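Local atomic coordinates of RagB/SusD domain protein (Flavobacterium johnsoniae, PDB entry 5J5U), a protein that probably binds chitin or chitin-derived oligosaccharides at the outer membrane as the SusD-like partner in a chitin-utilization system. Residues 101-104 against 105-109; 179-182 against 183-186. All coordinates share one frame; numbering follows the deposited sequence.

Contact 1 of 2, residues 101-104 against 105-109; sequences NAVA and KIMKV
N101 and K105, one turn apart, join side chain to side chain within a single alpha-helix, 98-119, of the largely helical, TPR-related SusD-like fold. Successive i to i+4 backbone bonds carry the turn: I106 N reaches A102 O at 2.9 Å, M107 N reaches V103 O at 2.7 Å, and both donors come almost straight at the oxygen. The two neighbouring bonds are more bent; K105 N meets N101 O at 149° at the hydrogen, and K108 N meets A104 O at 138°. On the inner faces of the helix, M107 lays its CG alongside V103 CG1 at 4.4 Å before the bend at chi2 turns SD away, and the methionine end packs on helix 16-29. A104 turns to I87 and I88 of helix 66-90. The polar edge faces helix 143-160, where Q160 binds both partners of the pair, its OE1 taking K105 NZ and its NE2 giving to N101 OD1, so the amide oxygen serves two donors. N101 CG stands anti to the backbone N (chi1 -179°), and the K105 chain, bent at chi3, crosses the asparagine obliquely and brings NZ to 3.1 Å from OD1 in a weak hydrogen bond.

Contact 2 of 2, residues 179-182 against 183-186; sequences SKWK and KLAN
K180 O accepts the shortest polar bond here, from L184 N at 2.9 Å and 157° at the hydrogen, the donor lying nearly in line with the carbonyl. The next two bonds of the same i to i+4 pattern follow: A185 N binds W181 O at 3.0 Å, and N186 N binds K182 O at 3.0 Å, this last donor in the carbonyl plane. On the buried side of the helix the W181 indole and L184 run side by side and point the same way. A chi1 of 169° sets L184 CG anti to the backbone N, and chi2 then directs CD2 obliquely to the six-membered ring, 3.4 Å from CZ3 and 3.6 Å from CE3. The indole NE1 is taken up by D171, and Y174 meets the ring edge-to-face. The K183 chain bends at chi3 and lies along S179 O, its CE 3.4 Å away. K183 NZ and K180 NZ, 4.9 Å apart, each form a salt bridge with one carboxylate oxygen of D222, which probably offsets their like charges. K182 meets F158 by hydrogen bond to its carbonyl and cation-pi contact. W181, L184 and A185 make the buried face, and the lysines the polar face, of an amphipathic alpha-helix in a SusD-like fold.

How the contacts relate
From the N terminus the chain reaches contact 1 on helix 98-119, passes through helix 143-160, and then enters contact 2 on helix 178-195. The two are in series: each is a turn within one helix, so neither closes a long loop, and they neither nest nor cross. Their centres lie about 11 Å apart, and their apolar faces meet. V103 CG1 packs on W181 CZ2 at 3.6 Å, M107 SD lies 3.8 Å from W181 CH2, and I106 CD1 reaches A185 CB at 3.6 Å. The indole thus sits against V103 and M107, tying helix 98-119 to helix 178-195, while helix 143-160 contributes partners to both contacts.

Contact 1 of 2, residues 101-104 against 105-109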
# COMPACT_ATOMS: atom_id res chain seq x y z
N ASN A 101 -17.64 -17.69 4.12
CA ASN A 101 -16.66 -18.40 3.33
C ASN A 101 -16.09 -17.51 2.23
O ASN A 101 -14.90 -17.51 1.96
CB ASN A 101 -17.28 -19.67 2.73
CG ASN A 101 -16.30 -20.47 1.91
OD1 ASN A 101 -16.23 -20.32 0.69
ND2 ASN A 101 -15.55 -21.35 2.57
N ALA A 102 -16.96 -16.74 1.60
CA ALA A 102 -16.53 -15.82 0.56
C ALA A 102 -15.69 -14.69 1.18
O ALA A 102 -14.61 -14.36 0.67
CB ALA A 102 -17.74 -15.27 -0.19
N VAL A 103 -16.18 -14.12 2.28
CA VAL A 103 -15.48 -13.01 2.93
C VAL A 103 -14.05 -13.44 3.30
O VAL A 103 -13.07 -12.79 2.94
CB VAL A 103 -16.26 -12.51 4.17
CG1 VAL A 103 -15.37 -11.68 5.07
CG2 VAL A 103 -17.48 -11.68 3.74
N ALA A 104 -13.95 -14.57 3.99
CA ALA A 104 -12.67 -15.12 4.35
C ALA A 104 -11.78 -15.25 3.12
O ALA A 104 -10.61 -14.89 3.17
CB ALA A 104 -12.84 -16.45 5.04
N LYS A 105 -12.34 -15.74 2.01
CA LYS A 105 -11.52 -15.93 0.80
C LYS A 105 -10.99 -14.59 0.29
O LYS A 105 -9.80 -14.49 -0.09
CB LYS A 105 -12.31 -16.66 -0.30
CG LYS A 105 -12.17 -18.18 -0.22
CD LYS A 105 -13.00 -18.90 -1.28
CE LYS A 105 -14.45 -18.44 -1.23
NZ LYS A 105 -15.33 -19.27 -2.07
N ILE A 106 -11.85 -13.57 0.31
CA ILE A 106 -11.44 -12.22 -0.07
C ILE A 106 -10.34 -11.78 0.90
O ILE A 106 -9.28 -11.31 0.47
CB ILE A 106 -12.63 -11.24 -0.07
CG1 ILE A 106 -13.65 -11.66 -1.13
CG2 ILE A 106 -12.19 -9.84 -0.42
CD1 ILE A 106 -14.93 -10.89 -1.05
N MET A 107 -10.56 -12.01 2.19
CA MET A 107 -9.54 -11.67 3.17
C MET A 107 -8.23 -12.33 2.76
O MET A 107 -7.18 -11.67 2.76
CB MET A 107 -9.94 -12.12 4.58
CG MET A 107 -10.97 -11.25 5.26
SD MET A 107 -10.42 -9.57 5.57
CE MET A 107 -9.08 -9.79 6.73
N LYS A 108 -8.31 -13.60 2.35
CA LYS A 108 -7.09 -14.37 2.17
C LYS A 108 -6.27 -13.77 1.04
O LYS A 108 -5.03 -13.78 1.10
CB LYS A 108 -7.38 -15.85 1.91
CG LYS A 108 -6.14 -16.62 1.47
CD LYS A 108 -6.09 -18.02 2.05
CE LYS A 108 -6.75 -19.04 1.15
NZ LYS A 108 -6.36 -18.90 -0.27
N VAL A 109 -6.95 -13.16 0.07
CA VAL A 109 -6.22 -12.55 -1.03
C VAL A 109 -5.49 -11.30 -0.49
O VAL A 109 -4.30 -11.13 -0.71
CB VAL A 109 -7.14 -12.20 -2.22
CG1 VAL A 109 -6.37 -11.44 -3.30
CG2 VAL A 109 -7.76 -13.48 -2.81

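Contact 2 of 2, residues 179-182 against 183-186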
# COMPACT_ATOMS: atom_id res chain seq x y z
N SER A 179 -22.79 -6.32 0.32
CA SER A 179 -22.73 -5.45 -0.85
C SER A 179 -21.40 -4.72 -0.93
O SER A 179 -20.89 -4.43 -2.01
CB SER A 179 -23.87 -4.43 -0.83
OG SER A 179 -23.70 -3.49 0.22
N LYS A 180 -20.85 -4.38 0.23
CA LYS A 180 -19.55 -3.72 0.26
C LYS A 180 -18.46 -4.76 -0.00
O LYS A 180 -17.46 -4.48 -0.67
CB LYS A 180 -19.35 -2.98 1.59
CG LYS A 180 -20.09 -1.64 1.67
CD LYS A 180 -19.83 -0.94 3.00
CE LYS A 180 -20.29 0.50 3.01
NZ LYS A 180 -19.87 1.20 1.77
N TRP A 181 -18.67 -5.97 0.49
CA TRP A 181 -17.69 -7.01 0.25
C TRP A 181 -17.57 -7.34 -1.24
O TRP A 181 -16.47 -7.61 -1.74
CB TRP A 181 -18.04 -8.26 1.06
CG TRP A 181 -17.52 -8.15 2.46
CD1 TRP A 181 -18.24 -7.84 3.58
CD2 TRP A 181 -16.16 -8.29 2.88
NE1 TRP A 181 -17.41 -7.81 4.68
CE2 TRP A 181 -16.13 -8.08 4.28
CE3 TRP A 181 -14.97 -8.58 2.22
CZ2 TRP A 181 -14.95 -8.15 5.02
CZ3 TRP A 181 -13.80 -8.66 2.96
CH2 TRP A 181 -13.80 -8.45 4.34
N LYS A 182 -18.69 -7.27 -1.96
CA LYS A 182 -18.64 -7.49 -3.41
C LYS A 182 -17.72 -6.49 -4.09
O LYS A 182 -16.78 -6.86 -4.81
CB LYS A 182 -20.05 -7.41 -4.01
CG LYS A 182 -20.92 -8.60 -3.64
CD LYS A 182 -22.33 -8.50 -4.22
CE LYS A 182 -23.00 -9.87 -4.19
NZ LYS A 182 -23.05 -10.55 -5.53
N LYS A 183 -17.97 -5.20 -3.84
CA LYS A 183 -17.17 -4.15 -4.47
C LYS A 183 -15.71 -4.15 -4.01
O LYS A 183 -14.82 -3.81 -4.80
CB LYS A 183 -17.81 -2.79 -4.21
CG LYS A 183 -19.27 -2.74 -4.63
CD LYS A 183 -19.85 -1.35 -4.45
CE LYS A 183 -20.57 -1.25 -3.12
NZ LYS A 183 -21.08 0.13 -2.90
N LEU A 184 -15.46 -4.55 -2.76
CA LEU A 184 -14.08 -4.69 -2.28
C LEU A 184 -13.36 -5.78 -3.07
O LEU A 184 -12.20 -5.62 -3.45
CB LEU A 184 -14.02 -5.03 -0.78
CG LEU A 184 -12.61 -5.44 -0.32
CD1 LEU A 184 -11.66 -4.27 -0.35
CD2 LEU A 184 -12.62 -6.09 1.06
N ALA A 185 -14.09 -6.87 -3.32
CA ALA A 185 -13.57 -7.97 -4.11
C ALA A 185 -13.19 -7.49 -5.51
O ALA A 185 -12.10 -7.79 -6.01
CB ALA A 185 -14.60 -9.09 -4.19
N ASN A 186 -14.07 -6.71 -6.13
CA ASN A 186 -13.79 -6.22 -7.48
C ASN A 186 -12.68 -5.16 -7.57
O ASN A 186 -11.97 -5.07 -8.58
CB ASN A 186 -15.07 -5.66 -8.10
CG ASN A 186 -16.08 -6.75 -8.42
OD1 ASN A 186 -15.71 -7.84 -8.87
ND2 ASN A 186 -17.35 -6.48 -8.14